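Long-range contacts in tyrosine--tRNA ligase (Aeropyrum pernix, PDB 2CYA), which probably activates tyrosine with ATP and transfers it to the acceptor end of tRNA(Tyr), as a class I aminoacyl-tRNA synthetase: residues V6-F10 / L26-A31; S45-G51 / K238-S242; V59-V63 / G106-V112; Q169-F174 / A190-A194. One frame throughout, in Å; residues are numbered along the deposited sequence.

Contact 1 (V6-F10 / L26-A31); sequences VEERF and LKGLLA
Leu30 sits against three residues of the opposing helix at once: Val6, Arg9 and Phe10. Its CB touches Val6 CG1 at 3.8 Å, while its two methyl groups part company beyond CG. CD1 comes in at the edge of the Phe10 ring, close to the ring plane, and packs against Phe10 CB. CD2 lies over the centre of the flat Arg9 guanidinium, 3.6 Å from Arg9 CZ; the polar end of that arginine is held by Ala65, whose carbonyl accepts from Arg9 NE.

The Phe10 ring is carried across the interface with CG anti to the backbone N (chi1 179°). Over one face runs the extended chain of Lys27, its CE 3.6 Å from the ring centroid of Phe10 and almost exactly on the normal, a CH-pi contact. Lys27 NZ stands farther out at 4.6 Å from the same centroid and adds a cation-pi interaction. Leu26 CD2 reaches Phe10 CD1 at 3.8 Å. With an alanine in place of Phe10 the ring is gone, which would probably leave the Lys27 chain without the face it rests on and open a gap beside Leu26 and Leu30.

Val6 finishes the apolar strip, with CG2 set 3.6 Å from Ala31 CA. The segments' N-to-C directions differ by 124°; helices 5-14 and 23-32 pack without a hydrogen bond between these segments, ahead of strand 37-42 of the Rossmann-type catalytic fold.

Contact 2 (S45-G51 / K238-S242); sequences SGVAHIG and KMSKS. With SO4 (sulfate ion), chain C.
The His49 ring has Met239 CG over one face, offset toward the rim, and meets Lys241 CD and the sulfate ion at its edge. His49, Ile50 and Gly51 begin the segment equivalent to the class I HIGH signature, and residues 238-242 are the KMSKS motif, so the contact brings together the two signature elements of the ATP site. His49 NE2 donates to sulfate O4 at 3.0 Å, with an N-H...O angle of 136°; Lys241 NZ reaches that same oxygen at 2.8 Å, and Trp52 adds a further bond to the ion. The sulfate, probably from the crystallisation liquor, may mark where a phosphate of ATP would lie.

At the other ring nitrogen, Gly51 N donates to His49 ND1 at 3.0 Å, tilted 18° from the ring plane. This capping bond at the start of helix 51-64 helps fix the ring's rotation. Met239 SD fits 3.7 Å from Ile50 CG1. The Lys241 chain, bent at chi2 and chi3, passes 3.8 Å from Gly46 CA at its CE, where a side chain would clash. Its amine ends the path by donating from NZ to Ser45 OG at 2.6 Å.

Contact 3 (V59-V63 / G106-V112); sequences VKDLV and GVPVERV
A Schellman motif at Gly106, closing helix 88-104, presents its carbonyl to Lys60 on helix 51-64. Lys60 NZ donates to Gly106 O at 3.2 Å, arriving from above the carbonyl plane, 37° out of it. The lysine reaches this far because its chain is fully extended, with CG anti to the backbone N (chi1 177°), and on the way its CG brushes Pro108 CD at 3.9 Å. A methionine in place of Lys60 would take away the ammonium group and is likely to leave Gly106 O without this donor.

The segment 106-112 joins helix 88-104 to strand 113-116, the outermost parallel strand of the Rossmann-type sheet, while helix 51-64 makes the beta-alpha-beta crossover between strands 37-42 and 68-73. Val63 faces the turn in this segment. Its CG1 lies 3.8 Å from Pro108 CG, the proline being the centre of an inverse gamma turn, and also sits over the centre of one face of the Arg111 guanidinium, 3.6 Å from Arg111 CZ. Arg111 bends at chi3 (70°) to lay its flat group there. Deeper in, Val63 CG2 meets Val112 CG2 at 4.1 Å, and Val59 CG1 approaches Val107 CG1 at 4.2 Å, with Phe69 of strand 68-73 also touching Val59 and Val63.

Contact 4 (Q169-F174 / A190-A194); sequences QVSDIF and AHMLA
Apolar packing between Val170 and the small residues of helix 188-198 forms the middle of this buried contact. Val170 CG1 lies 3.7 Å from Ala194 CA and touches the methyl of that alanine, while CG2 turns to the other side, 3.9 Å from Leu193 CG and against the carbonyl of Ala190. Ala190 and Ala194 both point at the partner helix with only a methyl group, and the segment axes approach to 9.2 Å, at 57° between their directions. The Gln169 amide also packs against the first of these methyls, its OE1 3.2 Å from Ala190 CB. Ile173 CD1 extends this layer and meets His191 CD2 at 3.9 Å, the two side chains crossing at about a right angle.

The aromatic contact is made at an edge: Phe174 CZ points at Ala194 O, 3.3 Å away and near the ring plane. One face of that ring rests against the carbonyl oxygen of Val170, a turn back in its own helix.

Polar groups meet through water and not directly. A single water bridges the helices, 3.1 Å from Gln169 NE2, which donates to it, and 2.8 Å from His191 NE2; the water oxygen sits at the edge of the imidazole, in its plane. Gln169 NE2 also bonds to Gln187 and His191 ND1 to His210.

Gln169 and Gln187 are predicted tyrosine ligands. With its amide nitrogen shared between Gln187 and the water, Gln169 has its flat group held in rotation, and His191, through the water, probably serves as a second-shell residue that helps position it.

From the N terminus, contact 1 closes first, pairing helices 5-14 and 23-32 around the short strand 19-21 before the parallel strands begin. Contact 2 then ties the loop between strand 37-42 and helix 51-64 to the KMSKS loop after strand 207-211, spanning nearly two hundred residues. Contacts 3 and 4 are nested inside that long loop, one after the other, and no contact crosses another. Contact 3 ties helix 51-64 to the approach to edge strand 113-116; contact 4 joins the helices that precede and follow strand 180-184. Contacts 1 and 3 come within about 6 Å at their nearest atoms, whereas contacts 1 and 2 lie on opposite sides of the chain's centre.

Contact 1 (V6-F10 / L26-A31)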
loop_
_atom_site.group_PDB
_atom_site.type_symbol
_atom_site.label_atom_id
_atom_site.label_comp_id
_atom_site.label_asym_id
_atom_site.label_seq_id
_atom_site.Cartn_x
_atom_site.Cartn_y
_atom_site.Cartn_z
ATOM N N VAL A 6 20.439 -26.123 23.323
ATOM C CA VAL A 6 20.254 -25.435 22.064
ATOM C C VAL A 6 20.330 -26.454 20.923
ATOM O O VAL A 6 19.616 -26.339 19.920
ATOM C CB VAL A 6 21.361 -24.372 21.880
ATOM C CG1 VAL A 6 21.403 -23.888 20.443
ATOM C CG2 VAL A 6 21.121 -23.211 22.841
ATOM N N GLU A 7 21.190 -27.458 21.092
ATOM C CA GLU A 7 21.372 -28.470 20.066
ATOM C C GLU A 7 20.120 -29.283 19.725
ATOM O O GLU A 7 19.840 -29.508 18.560
ATOM C CB GLU A 7 22.511 -29.405 20.448
ATOM C CG GLU A 7 23.193 -30.011 19.237
ATOM C CD GLU A 7 23.471 -28.967 18.155
ATOM O OE1 GLU A 7 23.979 -27.871 18.489
ATOM O OE2 GLU A 7 23.185 -29.245 16.968
ATOM N N GLU A 8 19.363 -29.715 20.726
ATOM C CA GLU A 8 18.159 -30.486 20.445
ATOM C C GLU A 8 17.077 -29.615 19.826
ATOM O O GLU A 8 16.429 -30.025 18.863
ATOM C CB GLU A 8 17.614 -31.156 21.711
ATOM C CG GLU A 8 18.492 -32.282 22.240
ATOM C CD GLU A 8 17.803 -33.113 23.307
ATOM O OE1 GLU A 8 16.855 -33.855 22.965
ATOM O OE2 GLU A 8 18.202 -33.017 24.488
ATOM N N ARG A 9 16.872 -28.423 20.386
ATOM C CA ARG A 9 15.867 -27.505 19.854
ATOM C C ARG A 9 16.222 -27.198 18.420
ATOM O O ARG A 9 15.361 -27.226 17.540
ATOM C CB ARG A 9 15.826 -26.203 20.648
ATOM C CG ARG A 9 15.353 -26.365 22.061
ATOM C CD ARG A 9 15.455 -25.060 22.799
ATOM N NE ARG A 9 14.385 -24.137 22.436
ATOM C CZ ARG A 9 14.327 -22.877 22.854
ATOM N NH1 ARG A 9 15.286 -22.397 23.638
ATOM N NH2 ARG A 9 13.300 -22.108 22.516
ATOM N N PHE A 10 17.500 -26.930 18.181
ATOM C CA PHE A 10 17.942 -26.617 16.842
ATOM C C PHE A 10 17.672 -27.747 15.850
ATOM O O PHE A 10 17.067 -27.508 14.799
ATOM C CB PHE A 10 19.427 -26.274 16.813
ATOM C CG PHE A 10 19.947 -25.972 15.428
ATOM C CD1 PHE A 10 19.832 -24.700 14.888
ATOM C CD2 PHE A 10 20.518 -26.975 14.652
ATOM C CE1 PHE A 10 20.274 -24.426 13.591
ATOM C CE2 PHE A 10 20.963 -26.721 13.357
ATOM C CZ PHE A 10 20.841 -25.442 12.822
ATOM N N LEU A 26 19.956 -18.393 14.425
ATOM C CA LEU A 26 18.967 -19.187 15.168
ATOM C C LEU A 26 19.590 -19.725 16.444
ATOM O O LEU A 26 18.971 -19.687 17.504
ATOM C CB LEU A 26 18.442 -20.372 14.324
ATOM C CG LEU A 26 17.463 -21.309 15.046
ATOM C CD1 LEU A 26 16.264 -20.541 15.614
ATOM C CD2 LEU A 26 16.980 -22.369 14.072
ATOM N N LYS A 27 20.819 -20.221 16.351
ATOM C CA LYS A 27 21.472 -20.741 17.549
ATOM C C LYS A 27 21.671 -19.638 18.577
ATOM O O LYS A 27 21.560 -19.876 19.781
ATOM C CB LYS A 27 22.806 -21.410 17.190
ATOM C CG LYS A 27 22.618 -22.752 16.490
ATOM C CD LYS A 27 23.918 -23.320 15.949
ATOM C CE LYS A 27 23.697 -24.677 15.294
ATOM N NZ LYS A 27 24.956 -25.263 14.739
ATOM N N GLY A 28 21.943 -18.420 18.107
ATOM C CA GLY A 28 22.117 -17.315 19.038
ATOM C C GLY A 28 20.791 -17.015 19.715
ATOM O O GLY A 28 20.744 -16.689 20.904
ATOM N N LEU A 29 19.698 -17.121 18.963
ATOM C CA LEU A 29 18.367 -16.872 19.530
ATOM C C LEU A 29 18.043 -17.971 20.541
ATOM O O LEU A 29 17.565 -17.713 21.658
ATOM C CB LEU A 29 17.290 -16.866 18.427
ATOM C CG LEU A 29 17.120 -15.598 17.586
ATOM C CD1 LEU A 29 16.086 -15.839 16.461
ATOM C CD2 LEU A 29 16.665 -14.450 18.510
ATOM N N LEU A 30 18.293 -19.210 20.145
ATOM C CA LEU A 30 18.020 -20.317 21.058
ATOM C C LEU A 30 18.841 -20.187 22.334
ATOM O O LEU A 30 18.337 -20.419 23.430
ATOM C CB LEU A 30 18.317 -21.659 20.377
ATOM C CG LEU A 30 17.414 -21.965 19.176
ATOM C CD1 LEU A 30 17.935 -23.172 18.428
ATOM C CD2 LEU A 30 15.983 -22.190 19.678
ATOM N N ALA A 31 20.097 -19.791 22.193
ATOM C CA ALA A 31 20.979 -19.663 23.355
ATOM C C ALA A 31 20.635 -18.551 24.339
ATOM O O ALA A 31 21.003 -18.639 25.513
ATOM C CB ALA A 31 22.437 -19.505 22.899
#

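Contact 2 (S45-G51 / K238-S242)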
loop_
_atom_site.group_PDB
_atom_site.type_symbol
_atom_site.label_atom_id
_atom_site.label_comp_id
_atom_site.label_asym_id
_atom_site.label_seq_id
_atom_site.Cartn_x
_atom_site.Cartn_y
_atom_site.Cartn_z
ATOM N N SER A 45 -5.875 -20.519 -0.455
ATOM C CA SER A 45 -6.243 -20.454 -1.854
ATOM C C SER A 45 -7.022 -21.617 -2.447
ATOM O O SER A 45 -7.205 -21.667 -3.668
ATOM C CB SER A 45 -4.973 -20.257 -2.667
ATOM O OG SER A 45 -4.087 -21.332 -2.406
ATOM N N GLY A 46 -7.474 -22.542 -1.608
ATOM C CA GLY A 46 -8.215 -23.685 -2.114
ATOM C C GLY A 46 -8.176 -24.838 -1.125
ATOM O O GLY A 46 -7.802 -24.659 0.028
ATOM N N VAL A 47 -8.553 -26.030 -1.568
ATOM C CA VAL A 47 -8.535 -27.177 -0.674
ATOM C C VAL A 47 -7.086 -27.586 -0.409
ATOM O O VAL A 47 -6.274 -27.695 -1.329
ATOM C CB VAL A 47 -9.292 -28.379 -1.284
ATOM C CG1 VAL A 47 -9.353 -29.526 -0.269
ATOM C CG2 VAL A 47 -10.701 -27.953 -1.704
ATOM N N ALA A 48 -6.762 -27.802 0.858
ATOM C CA ALA A 48 -5.415 -28.203 1.210
ATOM C C ALA A 48 -4.996 -29.506 0.513
ATOM O O ALA A 48 -5.768 -30.459 0.434
ATOM C CB ALA A 48 -5.312 -28.371 2.706
ATOM N N HIS A 49 -3.778 -29.529 -0.014
ATOM C CA HIS A 49 -3.272 -30.742 -0.633
ATOM C C HIS A 49 -2.107 -31.207 0.250
ATOM O O HIS A 49 -1.691 -30.490 1.156
ATOM C CB HIS A 49 -2.856 -30.493 -2.087
ATOM C CG HIS A 49 -1.846 -29.407 -2.259
ATOM N ND1 HIS A 49 -0.520 -29.564 -1.919
ATOM C CD2 HIS A 49 -1.958 -28.163 -2.780
ATOM C CE1 HIS A 49 0.144 -28.462 -2.225
ATOM N NE2 HIS A 49 -0.704 -27.596 -2.751
ATOM N N ILE A 50 -1.570 -32.389 -0.004
ATOM C CA ILE A 50 -0.542 -32.906 0.888
ATOM C C ILE A 50 0.734 -32.094 1.007
ATOM O O ILE A 50 1.471 -32.246 1.979
ATOM C CB ILE A 50 -0.203 -34.362 0.528
ATOM C CG1 ILE A 50 0.334 -34.457 -0.919
ATOM C CG2 ILE A 50 -1.460 -35.218 0.706
ATOM C CD1 ILE A 50 0.811 -35.863 -1.281
ATOM N N GLY A 51 0.984 -31.214 0.038
ATOM C CA GLY A 51 2.189 -30.410 0.080
ATOM C C GLY A 51 2.243 -29.516 1.292
ATOM O O GLY A 51 3.315 -29.243 1.840
ATOM N N LYS A 238 5.294 -26.726 -9.048
ATOM C CA LYS A 238 4.866 -27.039 -7.686
ATOM C C LYS A 238 3.522 -27.762 -7.680
ATOM O O LYS A 238 2.771 -27.705 -8.655
ATOM C CB LYS A 238 4.737 -25.747 -6.870
ATOM C CG LYS A 238 5.944 -24.818 -6.969
ATOM C CD LYS A 238 5.726 -23.521 -6.194
ATOM C CE LYS A 238 6.905 -22.571 -6.369
ATOM N NZ LYS A 238 8.200 -23.198 -5.972
ATOM N N MET A 239 3.224 -28.448 -6.580
ATOM C CA MET A 239 1.951 -29.148 -6.458
ATOM C C MET A 239 0.920 -28.085 -6.065
ATOM O O MET A 239 1.128 -27.334 -5.112
ATOM C CB MET A 239 2.031 -30.237 -5.376
ATOM C CG MET A 239 0.815 -31.163 -5.349
ATOM S SD MET A 239 0.717 -32.337 -3.950
ATOM C CE MET A 239 1.387 -33.818 -4.696
ATOM N N SER A 240 -0.175 -28.002 -6.810
ATOM C CA SER A 240 -1.210 -27.016 -6.513
ATOM C C SER A 240 -2.552 -27.451 -7.086
ATOM O O SER A 240 -2.629 -28.434 -7.825
ATOM C CB SER A 240 -0.820 -25.642 -7.079
ATOM O OG SER A 240 -0.745 -25.655 -8.495
ATOM N N LYS A 241 -3.604 -26.708 -6.748
ATOM C CA LYS A 241 -4.956 -27.014 -7.214
ATOM C C LYS A 241 -5.197 -26.813 -8.723
ATOM O O LYS A 241 -6.298 -27.075 -9.214
ATOM C CB LYS A 241 -5.978 -26.190 -6.418
ATOM C CG LYS A 241 -6.048 -26.528 -4.927
ATOM C CD LYS A 241 -4.900 -25.931 -4.128
ATOM C CE LYS A 241 -5.031 -24.417 -4.045
ATOM N NZ LYS A 241 -3.923 -23.790 -3.285
ATOM N N SER A 242 -4.171 -26.364 -9.449
ATOM C CA SER A 242 -4.264 -26.126 -10.898
ATOM C C SER A 242 -4.815 -27.335 -11.669
ATOM O O SER A 242 -5.922 -27.285 -12.212
ATOM C CB SER A 242 -2.885 -25.751 -11.459
ATOM O OG SER A 242 -2.328 -24.638 -10.777
HETATM S S SO4 C . -0.421 -23.682 -3.451
HETATM O O1 SO4 C . 0.937 -24.384 -3.507
HETATM O O2 SO4 C . -0.286 -22.514 -2.477
HETATM O O3 SO4 C . -0.661 -23.127 -4.735
HETATM O O4 SO4 C . -1.283 -24.606 -2.803
#

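Contact 3 (V59-V63 / G106-V112)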
loop_
_atom_site.group_PDB
_atom_site.type_symbol
_atom_site.label_atom_id
_atom_site.label_comp_id
_atom_site.label_asym_id
_atom_site.label_seq_id
_atom_site.Cartn_x
_atom_site.Cartn_y
_atom_site.Cartn_z
ATOM N N VAL A 59 5.406 -26.617 11.693
ATOM C CA VAL A 59 4.785 -25.782 12.714
ATOM C C VAL A 59 4.825 -26.602 14.001
ATOM O O VAL A 59 5.195 -26.103 15.067
ATOM C CB VAL A 59 3.319 -25.435 12.363
ATOM C CG1 VAL A 59 2.664 -24.695 13.529
ATOM C CG2 VAL A 59 3.284 -24.563 11.097
ATOM N N LYS A 60 4.452 -27.871 13.894
ATOM C CA LYS A 60 4.480 -28.762 15.056
ATOM C C LYS A 60 5.878 -28.778 15.676
ATOM O O LYS A 60 6.000 -28.670 16.890
ATOM C CB LYS A 60 4.083 -30.191 14.669
ATOM C CG LYS A 60 4.177 -31.167 15.851
ATOM C CD LYS A 60 3.495 -32.504 15.552
ATOM C CE LYS A 60 3.676 -33.487 16.717
ATOM N NZ LYS A 60 2.664 -34.592 16.719
ATOM N N ASP A 61 6.927 -28.900 14.853
ATOM C CA ASP A 61 8.298 -28.909 15.371
ATOM C C ASP A 61 8.653 -27.605 16.119
ATOM O O ASP A 61 9.199 -27.649 17.222
ATOM C CB ASP A 61 9.341 -29.106 14.256
ATOM C CG ASP A 61 9.317 -30.508 13.638
ATOM O OD1 ASP A 61 8.665 -31.397 14.202
ATOM O OD2 ASP A 61 9.963 -30.719 12.582
ATOM N N LEU A 62 8.369 -26.449 15.515
ATOM C CA LEU A 62 8.676 -25.171 16.163
ATOM C C LEU A 62 7.978 -25.033 17.502
ATOM O O LEU A 62 8.589 -24.596 18.478
ATOM C CB LEU A 62 8.310 -23.988 15.262
ATOM C CG LEU A 62 9.487 -23.505 14.419
ATOM C CD1 LEU A 62 9.946 -24.623 13.489
ATOM C CD2 LEU A 62 9.079 -22.285 13.615
ATOM N N VAL A 63 6.705 -25.410 17.553
ATOM C CA VAL A 63 5.954 -25.335 18.804
ATOM C C VAL A 63 6.589 -26.220 19.892
ATOM O O VAL A 63 6.699 -25.808 21.044
ATOM C CB VAL A 63 4.487 -25.796 18.610
ATOM C CG1 VAL A 63 3.808 -26.007 19.975
ATOM C CG2 VAL A 63 3.720 -24.762 17.794
ATOM N N GLY A 106 -2.230 -33.770 13.594
ATOM C CA GLY A 106 -1.394 -33.943 14.766
ATOM C C GLY A 106 -0.720 -32.686 15.255
ATOM O O GLY A 106 0.057 -32.744 16.209
ATOM N N VAL A 107 -0.987 -31.548 14.619
ATOM C CA VAL A 107 -0.374 -30.307 15.084
ATOM C C VAL A 107 -1.113 -29.883 16.364
ATOM O O VAL A 107 -2.337 -29.980 16.441
ATOM C CB VAL A 107 -0.504 -29.166 14.035
ATOM C CG1 VAL A 107 0.160 -27.901 14.558
ATOM C CG2 VAL A 107 0.121 -29.582 12.715
ATOM N N PRO A 108 -0.379 -29.433 17.393
ATOM C CA PRO A 108 -1.023 -29.003 18.642
ATOM C C PRO A 108 -1.616 -27.600 18.456
ATOM O O PRO A 108 -1.050 -26.621 18.944
ATOM C CB PRO A 108 0.133 -29.008 19.644
ATOM C CG PRO A 108 1.319 -28.658 18.793
ATOM C CD PRO A 108 1.093 -29.445 17.523
ATOM N N VAL A 109 -2.744 -27.512 17.749
ATOM C CA VAL A 109 -3.364 -26.221 17.466
ATOM C C VAL A 109 -3.757 -25.387 18.684
ATOM O O VAL A 109 -3.897 -24.166 18.587
ATOM C CB VAL A 109 -4.595 -26.381 16.528
ATOM C CG1 VAL A 109 -4.136 -26.923 15.167
ATOM C CG2 VAL A 109 -5.621 -27.324 17.141
ATOM N N GLU A 110 -3.912 -26.030 19.836
ATOM C CA GLU A 110 -4.288 -25.300 21.041
ATOM C C GLU A 110 -3.192 -24.314 21.433
ATOM O O GLU A 110 -3.461 -23.285 22.057
ATOM C CB GLU A 110 -4.550 -26.268 22.204
ATOM C CG GLU A 110 -3.326 -27.026 22.712
ATOM C CD GLU A 110 -2.955 -28.232 21.856
ATOM O OE1 GLU A 110 -3.673 -28.525 20.871
ATOM O OE2 GLU A 110 -1.941 -28.894 22.182
ATOM N N ARG A 111 -1.959 -24.635 21.059
ATOM C CA ARG A 111 -0.806 -23.802 21.368
ATOM C C ARG A 111 -0.464 -22.839 20.227
ATOM O O ARG A 111 0.502 -22.090 20.320
ATOM C CB ARG A 111 0.404 -24.697 21.680
ATOM C CG ARG A 111 0.221 -25.563 22.946
ATOM C CD ARG A 111 1.348 -26.597 23.142
ATOM N NE ARG A 111 2.628 -25.991 23.499
ATOM C CZ ARG A 111 3.787 -26.646 23.552
ATOM N NH1 ARG A 111 3.839 -27.943 23.268
ATOM N NH2 ARG A 111 4.903 -26.007 23.893
ATOM N N VAL A 112 -1.262 -22.853 19.160
ATOM C CA VAL A 112 -1.026 -21.971 18.014
ATOM C C VAL A 112 -2.057 -20.845 17.961
ATOM O O VAL A 112 -3.237 -21.078 18.167
ATOM C CB VAL A 112 -1.112 -22.741 16.672
ATOM C CG1 VAL A 112 -0.840 -21.792 15.499
ATOM C CG2 VAL A 112 -0.129 -23.897 16.662
#

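Contact 4 (Q169-F174 / A190-A194)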
loop_
_atom_site.group_PDB
_atom_site.type_symbol
_atom_site.label_atom_id
_atom_site.label_comp_id
_atom_site.label_asym_id
_atom_site.label_seq_id
_atom_site.Cartn_x
_atom_site.Cartn_y
_atom_site.Cartn_z
ATOM N N GLN A 169 3.804 -8.539 3.158
ATOM C CA GLN A 169 4.392 -9.758 3.702
ATOM C C GLN A 169 5.435 -9.383 4.748
ATOM O O GLN A 169 5.383 -9.861 5.885
ATOM C CB GLN A 169 5.008 -10.602 2.578
ATOM C CG GLN A 169 5.482 -11.979 3.054
ATOM C CD GLN A 169 5.469 -13.029 1.944
ATOM O OE1 GLN A 169 5.344 -12.702 0.756
ATOM N NE2 GLN A 169 5.597 -14.299 2.331
ATOM N N VAL A 170 6.355 -8.498 4.381
ATOM C CA VAL A 170 7.391 -8.041 5.305
ATOM C C VAL A 170 6.751 -7.340 6.520
ATOM O O VAL A 170 7.178 -7.529 7.664
ATOM C CB VAL A 170 8.354 -7.052 4.601
ATOM C CG1 VAL A 170 9.323 -6.457 5.598
ATOM C CG2 VAL A 170 9.111 -7.767 3.485
ATOM N N SER A 171 5.718 -6.536 6.279
ATOM C CA SER A 171 5.086 -5.832 7.378
ATOM C C SER A 171 4.379 -6.769 8.343
ATOM O O SER A 171 4.273 -6.461 9.523
ATOM C CB SER A 171 4.105 -4.778 6.849
ATOM O OG SER A 171 4.799 -3.811 6.081
ATOM N N ASP A 172 3.866 -7.888 7.831
ATOM C CA ASP A 172 3.197 -8.880 8.667
ATOM C C ASP A 172 4.210 -9.392 9.694
ATOM O O ASP A 172 3.900 -9.520 10.881
ATOM C CB ASP A 172 2.721 -10.090 7.845
ATOM C CG ASP A 172 1.583 -9.766 6.898
ATOM O OD1 ASP A 172 0.874 -8.764 7.109
ATOM O OD2 ASP A 172 1.379 -10.541 5.943
ATOM N N ILE A 173 5.412 -9.709 9.206
ATOM C CA ILE A 173 6.503 -10.215 10.042
ATOM C C ILE A 173 6.890 -9.180 11.094
ATOM O O ILE A 173 6.977 -9.504 12.273
ATOM C CB ILE A 173 7.754 -10.577 9.163
ATOM C CG1 ILE A 173 7.432 -11.807 8.303
ATOM C CG2 ILE A 173 8.992 -10.832 10.034
ATOM C CD1 ILE A 173 8.422 -12.036 7.165
ATOM N N PHE A 174 7.107 -7.930 10.688
ATOM C CA PHE A 174 7.494 -6.917 11.672
ATOM C C PHE A 174 6.347 -6.602 12.638
ATOM O O PHE A 174 6.552 -6.506 13.855
ATOM C CB PHE A 174 7.954 -5.609 10.999
ATOM C CG PHE A 174 9.173 -5.754 10.098
ATOM C CD1 PHE A 174 10.168 -6.694 10.370
ATOM C CD2 PHE A 174 9.351 -4.884 9.015
ATOM C CE1 PHE A 174 11.317 -6.767 9.587
ATOM C CE2 PHE A 174 10.501 -4.943 8.215
ATOM C CZ PHE A 174 11.488 -5.881 8.495
ATOM N N ALA A 190 10.603 -12.762 -0.353
ATOM C CA ALA A 190 9.974 -11.817 0.566
ATOM C C ALA A 190 10.772 -11.791 1.867
ATOM O O ALA A 190 10.980 -10.729 2.458
ATOM C CB ALA A 190 8.540 -12.228 0.846
ATOM N N HIS A 191 11.226 -12.961 2.310
ATOM C CA HIS A 191 11.988 -13.036 3.552
ATOM C C HIS A 191 13.333 -12.320 3.479
ATOM O O HIS A 191 13.768 -11.726 4.469
ATOM C CB HIS A 191 12.172 -14.497 3.972
ATOM C CG HIS A 191 10.896 -15.157 4.394
ATOM N ND1 HIS A 191 10.794 -16.512 4.618
ATOM C CD2 HIS A 191 9.659 -14.644 4.615
ATOM C CE1 HIS A 191 9.551 -16.807 4.958
ATOM N NE2 HIS A 191 8.842 -15.691 4.963
ATOM N N MET A 192 13.991 -12.371 2.323
ATOM C CA MET A 192 15.269 -11.679 2.171
ATOM C C MET A 192 15.045 -10.173 2.222
ATOM O O MET A 192 15.848 -9.439 2.772
ATOM C CB MET A 192 15.960 -12.056 0.847
ATOM C CG MET A 192 16.396 -13.529 0.795
ATOM S SD MET A 192 17.349 -14.004 2.281
ATOM C CE MET A 192 18.987 -13.428 1.774
ATOM N N LEU A 193 13.947 -9.713 1.634
ATOM C CA LEU A 193 13.631 -8.293 1.658
ATOM C C LEU A 193 13.399 -7.878 3.108
ATOM O O LEU A 193 13.804 -6.788 3.530
ATOM C CB LEU A 193 12.356 -8.031 0.849
ATOM C CG LEU A 193 11.830 -6.594 0.906
ATOM C CD1 LEU A 193 12.924 -5.629 0.427
ATOM C CD2 LEU A 193 10.576 -6.482 0.058
ATOM N N ALA A 194 12.730 -8.734 3.882
ATOM C CA ALA A 194 12.461 -8.386 5.289
ATOM C C ALA A 194 13.783 -8.251 6.040
ATOM O O ALA A 194 13.989 -7.307 6.810
ATOM C CB ALA A 194 11.600 -9.463 5.955
HETATM O O HOH W 1 6.094 -15.144 5.309
#